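Local coordinates for protein copper induced nitroreductase D (PDB 4BN7) that binds flavin mononucleotide and probably works as a flavin-dependent oxidoreductase of the nitroreductase family, at residues A[150-155]-A[173-178]; A[11-16]-A[146-151]. One frame throughout, in Å; residues are numbered along the deposited sequence.

Interaction 1. Residues A[150-155]-A[173-178]. With FMN (flavin mononucleotide), chain B; RLM (2,6-bis(chloranyl)-4-[(4-hydroxyphenyl)amino]phenol), chain C.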
# COMPACT_ATOMS: atom_id res chain seq x y z
N GLN A 150 14.35 1.83 -0.19
CA GLN A 150 15.17 2.31 -1.29
C GLN A 150 14.68 1.77 -2.63
O GLN A 150 13.91 0.80 -2.68
CB GLN A 150 16.63 1.89 -1.10
CG GLN A 150 17.27 2.46 0.16
CD GLN A 150 17.09 3.95 0.27
OE1 GLN A 150 17.23 4.68 -0.71
NE2 GLN A 150 16.74 4.42 1.47
N HIS A 151 15.13 2.41 -3.71
CA HIS A 151 14.73 2.00 -5.06
C HIS A 151 15.89 2.01 -6.04
O HIS A 151 16.03 2.93 -6.85
CB HIS A 151 13.58 2.88 -5.55
CG HIS A 151 12.34 2.71 -4.74
ND1 HIS A 151 12.07 3.47 -3.62
CD2 HIS A 151 11.31 1.84 -4.86
CE1 HIS A 151 10.92 3.08 -3.09
NE2 HIS A 151 10.44 2.09 -3.83
N TYR A 152 16.70 0.97 -5.98
CA TYR A 152 17.81 0.80 -6.91
C TYR A 152 17.44 -0.12 -8.07
O TYR A 152 18.29 -0.50 -8.88
CB TYR A 152 19.05 0.30 -6.18
CG TYR A 152 19.66 1.37 -5.31
CD1 TYR A 152 20.39 2.40 -5.87
CD2 TYR A 152 19.46 1.38 -3.94
CE1 TYR A 152 20.93 3.40 -5.08
CE2 TYR A 152 20.01 2.37 -3.14
CZ TYR A 152 20.73 3.39 -3.72
OH TYR A 152 21.28 4.38 -2.94
N ASN A 153 16.16 -0.47 -8.13
CA ASN A 153 15.56 -1.03 -9.33
C ASN A 153 15.32 0.11 -10.32
O ASN A 153 15.02 1.23 -9.90
CB ASN A 153 14.23 -1.70 -8.99
CG ASN A 153 13.31 -0.79 -8.20
OD1 ASN A 153 13.56 -0.51 -7.02
ND2 ASN A 153 12.23 -0.33 -8.83
N PRO A 154 15.41 -0.17 -11.63
CA PRO A 154 15.68 -1.45 -12.29
C PRO A 154 17.16 -1.76 -12.48
O PRO A 154 17.49 -2.78 -13.08
CB PRO A 154 15.05 -1.25 -13.67
CG PRO A 154 15.27 0.19 -13.94
CD PRO A 154 15.11 0.89 -12.61
N LEU A 155 18.04 -0.89 -11.98
CA LEU A 155 19.47 -1.00 -12.24
C LEU A 155 20.07 -2.33 -11.75
O LEU A 155 20.91 -2.91 -12.44
CB LEU A 155 20.20 0.17 -11.58
CG LEU A 155 21.72 0.23 -11.68
CD1 LEU A 155 22.18 0.48 -13.12
CD2 LEU A 155 22.26 1.30 -10.75
N ARG A 173 10.59 -4.20 -7.07
CA ARG A 173 9.88 -2.94 -6.84
C ARG A 173 10.49 -2.05 -5.75
O ARG A 173 10.35 -0.83 -5.79
CB ARG A 173 8.42 -3.20 -6.43
CG ARG A 173 7.61 -4.09 -7.36
CD ARG A 173 7.78 -3.74 -8.83
NE ARG A 173 7.29 -2.41 -9.19
CZ ARG A 173 7.98 -1.52 -9.90
NH1 ARG A 173 9.22 -1.78 -10.31
NH2 ARG A 173 7.44 -0.36 -10.22
N GLY A 174 11.14 -2.65 -4.76
CA GLY A 174 11.64 -1.88 -3.63
C GLY A 174 12.58 -2.70 -2.76
O GLY A 174 12.56 -3.93 -2.80
N GLN A 175 13.42 -2.02 -1.98
CA GLN A 175 14.35 -2.69 -1.08
C GLN A 175 14.27 -2.04 0.30
O GLN A 175 14.71 -0.90 0.49
CB GLN A 175 15.78 -2.63 -1.62
CG GLN A 175 15.92 -3.18 -3.02
CD GLN A 175 15.74 -2.13 -4.08
OE1 GLN A 175 16.39 -1.09 -4.04
NE2 GLN A 175 14.85 -2.38 -5.02
N LEU A 176 13.72 -2.78 1.26
CA LEU A 176 13.57 -2.29 2.62
C LEU A 176 14.76 -2.71 3.46
O LEU A 176 14.92 -3.87 3.82
CB LEU A 176 12.27 -2.83 3.23
CG LEU A 176 11.85 -2.21 4.56
CD1 LEU A 176 11.42 -0.75 4.36
CD2 LEU A 176 10.76 -3.04 5.19
N VAL A 177 15.61 -1.74 3.77
CA VAL A 177 16.80 -1.96 4.58
C VAL A 177 16.39 -1.86 6.04
O VAL A 177 15.69 -0.93 6.42
CB VAL A 177 17.87 -0.92 4.26
CG1 VAL A 177 19.11 -1.15 5.09
CG2 VAL A 177 18.18 -0.95 2.77
N PHE A 178 16.81 -2.82 6.86
CA PHE A 178 16.35 -2.86 8.24
C PHE A 178 17.43 -3.27 9.23
O PHE A 178 18.41 -3.93 8.87
CB PHE A 178 15.13 -3.77 8.38
CG PHE A 178 15.45 -5.24 8.30
CD1 PHE A 178 15.62 -5.86 7.08
CD2 PHE A 178 15.58 -5.99 9.46
CE1 PHE A 178 15.91 -7.21 7.00
CE2 PHE A 178 15.87 -7.35 9.39
CZ PHE A 178 16.04 -7.95 8.16
N1 FMN B . 13.02 6.99 1.12
C2 FMN B . 14.41 6.87 0.58
O2 FMN B . 15.34 7.13 1.29
N3 FMN B . 14.60 6.45 -0.78
C4 FMN B . 13.53 6.16 -1.59
O4 FMN B . 13.70 5.73 -2.68
C4A FMN B . 12.17 6.28 -1.07
N5 FMN B . 11.15 6.03 -1.80
C5A FMN B . 9.81 5.83 -1.15
C6 FMN B . 8.67 5.20 -1.94
C7 FMN B . 7.50 5.01 -1.36
C7M FMN B . 6.33 4.41 -2.14
C8 FMN B . 7.29 5.41 0.10
C8M FMN B . 5.95 5.14 0.78
C9 FMN B . 8.28 5.97 0.79
C9A FMN B . 9.62 6.20 0.13
N10 FMN B . 10.70 6.81 0.88
C10 FMN B . 11.98 6.71 0.36
C1' FMN B . 10.53 7.20 2.27
C2' FMN B . 9.65 8.45 2.36
O2' FMN B . 10.41 9.58 2.01
C3' FMN B . 9.16 8.56 3.80
O3' FMN B . 8.31 7.46 4.02
C4' FMN B . 8.43 9.89 4.01
O4' FMN B . 9.35 10.96 3.93
C5' FMN B . 7.77 9.95 5.38
O5' FMN B . 8.74 9.78 6.37
P FMN B . 8.59 8.52 7.41
O1P FMN B . 7.21 8.52 7.94
O2P FMN B . 8.85 7.14 6.57
O3P FMN B . 9.72 8.75 8.55
CAI RLM C . 14.79 9.89 -1.52
CAN RLM C . 13.62 9.98 -0.78
CLC RLM C . 13.59 10.63 0.82
CAP RLM C . 12.43 9.54 -1.34
OAA RLM C . 11.28 9.66 -0.62
CAO RLM C . 12.37 9.03 -2.62
CLD RLM C . 10.83 8.52 -3.23
CAJ RLM C . 13.54 8.93 -3.36
CAQ RLM C . 14.75 9.35 -2.80
NAK RLM C . 15.96 9.28 -3.56
CAM RLM C . 16.45 8.07 -4.14
CAG RLM C . 17.64 7.52 -3.66
CAE RLM C . 18.13 6.35 -4.22
CAL RLM C . 17.45 5.74 -5.26
OAB RLM C . 17.94 4.58 -5.81
CAF RLM C . 16.27 6.29 -5.74
CAH RLM C . 15.77 7.46 -5.18
O HOH W 1 11.88 -0.73 -11.71
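Strand pairing that gives way to side-chain bonding joins Gln150 and the loop after it to residues 173-178 of strand 170-181, in the antiparallel sheet of the nitroreductase fold, beside the flavin. Gln150 and Gln175 form a hydrogen-bonded antiparallel pair, Gln150 N reaching Gln175 O at 2.8 Å and Gln175 N returning to Gln150 O. Beyond it the chain leaves the sheet, and the amide of Gln175, its chain bent at chi2 (91°), takes over. OE1 of Gln175 receives the N-H of Tyr152 at 2.8 Å, almost straight (175°), in the carbonyl plane and on a lone pair. Gln175 NE2 donates to Asn153 OD1 at 3.0 Å, the amide planes 79° apart. Both ends of this buried amide are used, which fixes its rotation and holds the loop to the strand. Arg173 and Gly174 form a classic beta bulge opposite Phe100.

Gln150 NE2 donates to FMN O2 and to Asn148 OD1, and Gln150 OE1 takes a weak bond from FMN N3. His151 turns an edge to the cofactor, ND1 donating to FMN O4 at 2.9 Å, while Trp124 of the second subunit meets the imidazole ring. Tyr152 lays one ring face under the hydroxyl OAB of RLM, which bonds to His151 O at 2.7 Å. A water accepts from Asn153 ND2 and Arg173 NH1, and Arg173 NE makes a salt bridge with Glu126. Another edge of His151 sets CD2 3.0 Å from Arg173 O.

Interaction 2. Residues A[11-16]-A[146-151]. With FMN (flavin mononucleotide), chain B; RLM (2,6-bis(chloranyl)-4-[(4-hydroxyphenyl)amino]phenol), chain C.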
# COMPACT_ATOMS: atom_id res chain seq x y z
N THR A 11 11.07 6.34 8.87
CA THR A 11 12.30 6.13 8.12
C THR A 11 13.50 6.34 9.03
O THR A 11 13.69 7.43 9.58
CB THR A 11 12.39 7.10 6.94
OG1 THR A 11 11.42 6.74 5.94
CG2 THR A 11 13.78 7.09 6.32
N ILE A 12 14.29 5.28 9.19
CA ILE A 12 15.48 5.30 10.02
C ILE A 12 16.66 4.97 9.13
O ILE A 12 16.76 3.86 8.60
CB ILE A 12 15.39 4.25 11.15
CG1 ILE A 12 14.15 4.49 12.02
CG2 ILE A 12 16.66 4.26 11.99
CD1 ILE A 12 14.18 5.82 12.78
N TYR A 13 17.55 5.93 8.94
CA TYR A 13 18.72 5.71 8.09
C TYR A 13 19.91 5.14 8.86
O TYR A 13 20.74 4.43 8.28
CB TYR A 13 19.12 7.00 7.37
CG TYR A 13 18.13 7.42 6.31
CD1 TYR A 13 17.92 6.64 5.17
CD2 TYR A 13 17.40 8.59 6.44
CE1 TYR A 13 17.02 7.03 4.20
CE2 TYR A 13 16.51 8.99 5.47
CZ TYR A 13 16.31 8.20 4.35
OH TYR A 13 15.42 8.61 3.39
N ALA A 14 20.00 5.45 10.16
CA ALA A 14 21.13 4.98 10.96
C ALA A 14 20.79 3.64 11.56
O ALA A 14 20.14 3.56 12.62
CB ALA A 14 21.48 5.99 12.05
N LEU A 15 21.20 2.58 10.88
CA LEU A 15 20.83 1.22 11.26
C LEU A 15 22.05 0.39 11.61
O LEU A 15 23.14 0.57 11.03
CB LEU A 15 20.06 0.55 10.11
CG LEU A 15 18.70 1.16 9.77
CD1 LEU A 15 18.14 0.51 8.51
CD2 LEU A 15 17.73 0.99 10.94
N GLY A 16 21.87 -0.52 12.56
CA GLY A 16 22.93 -1.43 12.96
C GLY A 16 22.46 -2.87 12.98
O GLY A 16 21.40 -3.21 12.46
N GLY A 146 14.35 -0.52 13.05
CA GLY A 146 14.10 0.56 12.12
C GLY A 146 14.29 0.06 10.70
O GLY A 146 14.83 -1.02 10.48
N ALA A 147 13.85 0.86 9.74
CA ALA A 147 14.02 0.51 8.34
C ALA A 147 13.90 1.73 7.46
O ALA A 147 13.35 2.76 7.87
CB ALA A 147 13.00 -0.54 7.92
N ASN A 148 14.42 1.62 6.25
CA ASN A 148 14.21 2.64 5.24
C ASN A 148 14.02 1.94 3.90
O ASN A 148 14.48 0.82 3.71
CB ASN A 148 15.36 3.65 5.22
CG ASN A 148 16.70 3.01 4.88
OD1 ASN A 148 17.02 2.79 3.72
ND2 ASN A 148 17.52 2.77 5.90
N LEU A 149 13.30 2.60 2.99
CA LEU A 149 12.89 1.99 1.73
C LEU A 149 13.64 2.65 0.58
O LEU A 149 13.58 3.87 0.39
CB LEU A 149 11.37 2.17 1.54
CG LEU A 149 10.75 1.56 0.28
CD1 LEU A 149 10.90 0.05 0.32
CD2 LEU A 149 9.28 1.95 0.14
N GLN A 150 14.35 1.83 -0.19
CA GLN A 150 15.17 2.31 -1.29
C GLN A 150 14.68 1.77 -2.63
O GLN A 150 13.91 0.80 -2.68
CB GLN A 150 16.63 1.89 -1.10
CG GLN A 150 17.27 2.46 0.16
CD GLN A 150 17.09 3.95 0.27
OE1 GLN A 150 17.23 4.68 -0.71
NE2 GLN A 150 16.74 4.42 1.47
N HIS A 151 15.13 2.41 -3.71
CA HIS A 151 14.73 2.00 -5.06
C HIS A 151 15.89 2.01 -6.04
O HIS A 151 16.03 2.93 -6.85
CB HIS A 151 13.58 2.88 -5.55
CG HIS A 151 12.34 2.71 -4.74
ND1 HIS A 151 12.07 3.47 -3.62
CD2 HIS A 151 11.31 1.84 -4.86
CE1 HIS A 151 10.92 3.08 -3.09
NE2 HIS A 151 10.44 2.09 -3.83
N1 FMN B . 13.02 6.99 1.12
C2 FMN B . 14.41 6.87 0.58
O2 FMN B . 15.34 7.13 1.29
N3 FMN B . 14.60 6.45 -0.78
C4 FMN B . 13.53 6.16 -1.59
O4 FMN B . 13.70 5.73 -2.68
C4A FMN B . 12.17 6.28 -1.07
N5 FMN B . 11.15 6.03 -1.80
C5A FMN B . 9.81 5.83 -1.15
C6 FMN B . 8.67 5.20 -1.94
C7 FMN B . 7.50 5.01 -1.36
C7M FMN B . 6.33 4.41 -2.14
C8 FMN B . 7.29 5.41 0.10
C8M FMN B . 5.95 5.14 0.78
C9 FMN B . 8.28 5.97 0.79
C9A FMN B . 9.62 6.20 0.13
N10 FMN B . 10.70 6.81 0.88
C10 FMN B . 11.98 6.71 0.36
C1' FMN B . 10.53 7.20 2.27
C2' FMN B . 9.65 8.45 2.36
O2' FMN B . 10.41 9.58 2.01
C3' FMN B . 9.16 8.56 3.80
O3' FMN B . 8.31 7.46 4.02
C4' FMN B . 8.43 9.89 4.01
O4' FMN B . 9.35 10.96 3.93
C5' FMN B . 7.77 9.95 5.38
O5' FMN B . 8.74 9.78 6.37
P FMN B . 8.59 8.52 7.41
O1P FMN B . 7.21 8.52 7.94
O2P FMN B . 8.85 7.14 6.57
O3P FMN B . 9.72 8.75 8.55
CAI RLM C . 14.79 9.89 -1.52
CAN RLM C . 13.62 9.98 -0.78
CLC RLM C . 13.59 10.63 0.82
CAP RLM C . 12.43 9.54 -1.34
OAA RLM C . 11.28 9.66 -0.62
CAO RLM C . 12.37 9.03 -2.62
CLD RLM C . 10.83 8.52 -3.23
CAJ RLM C . 13.54 8.93 -3.36
CAQ RLM C . 14.75 9.35 -2.80
NAK RLM C . 15.96 9.28 -3.56
CAM RLM C . 16.45 8.07 -4.14
CAG RLM C . 17.64 7.52 -3.66
CAE RLM C . 18.13 6.35 -4.22
CAL RLM C . 17.45 5.74 -5.26
OAB RLM C . 17.94 4.58 -5.81
CAF RLM C . 16.27 6.29 -5.74
CAH RLM C . 15.77 7.46 -5.18
O HOH W 2 12.71 5.33 3.75
O HOH W 3 20.58 2.59 6.40
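Asn148 and Tyr13 cross at about a right angle, ring and amide planes 38° apart, with CD1 of the tyrosine 3.8 Å from CG of the asparagine. The asparagine amide reaches both ways from here. Its ND2 donates to Ile12 O at 3.0 Å, the acceptor lying in the amide plane, and also to a water that bonds to Tyr13 O. Its OD1 accepts from Gln150 NE2 at 2.8 Å. Placing CG between the backbone N and the carbonyl carbon (chi1 62°) turns the amide to this task, with Leu15 CD1 alongside ND2.

Tyr13 runs back over the strand, CG anti to its carbonyl carbon (chi1 -70°), and its OH donates to FMN O2 at 2.6 Å. Gln150 NE2 and FMN O2 both lie at the ring edge, near its plane, while Thr11 CG2 sits over one face toward the rim. This is the flavin site of the nitroreductase fold: an N-terminal loop, following helix 2-8, packs its backbone on the first part of strand 145-150 and carries cofactor ligands beside those of the strand. Asn148 thus forms a second shell, probably positioning Gln150 and the loop that bears Tyr13.

Thr11 grips the phosphate twice, through N to FMN O3P and, at 2.7 Å, through OG1 to FMN O2P; a water links the same OG1 to Leu149 N. On the backbone side, Ile12 N bonds to Ala147 O at 3.0 Å from above the carbonyl plane. Farther along, Ile12 CG1 packs on Gly146 CA, and Leu15 CD2 touches Gly146 O at 3.6 Å.

Interactions 1 and 2 meet at one sheet, their centres about 11 Å apart, and share Gln150 and His151. Strand 145-150 passes from one to the other: in interaction 2 it carries the loop 11-16, and in interaction 1 it pairs with strand 170-181. Val177 N and Asn148 O, 2.8 Å apart, probably form a hydrogen bond that ties the two together. Both reach the same FMN: loop 11-16 brings Thr11 to the phosphate and Tyr13 to O2, while the shared residues 150-151 line the flavin edge, Gln150 NE2 3.1 Å from O2. The dichlorophenol ring of RLM lies over the flavin; its hydroxyphenyl end reaches His151 O, and Phe40 N of the second subunit also bonds RLM.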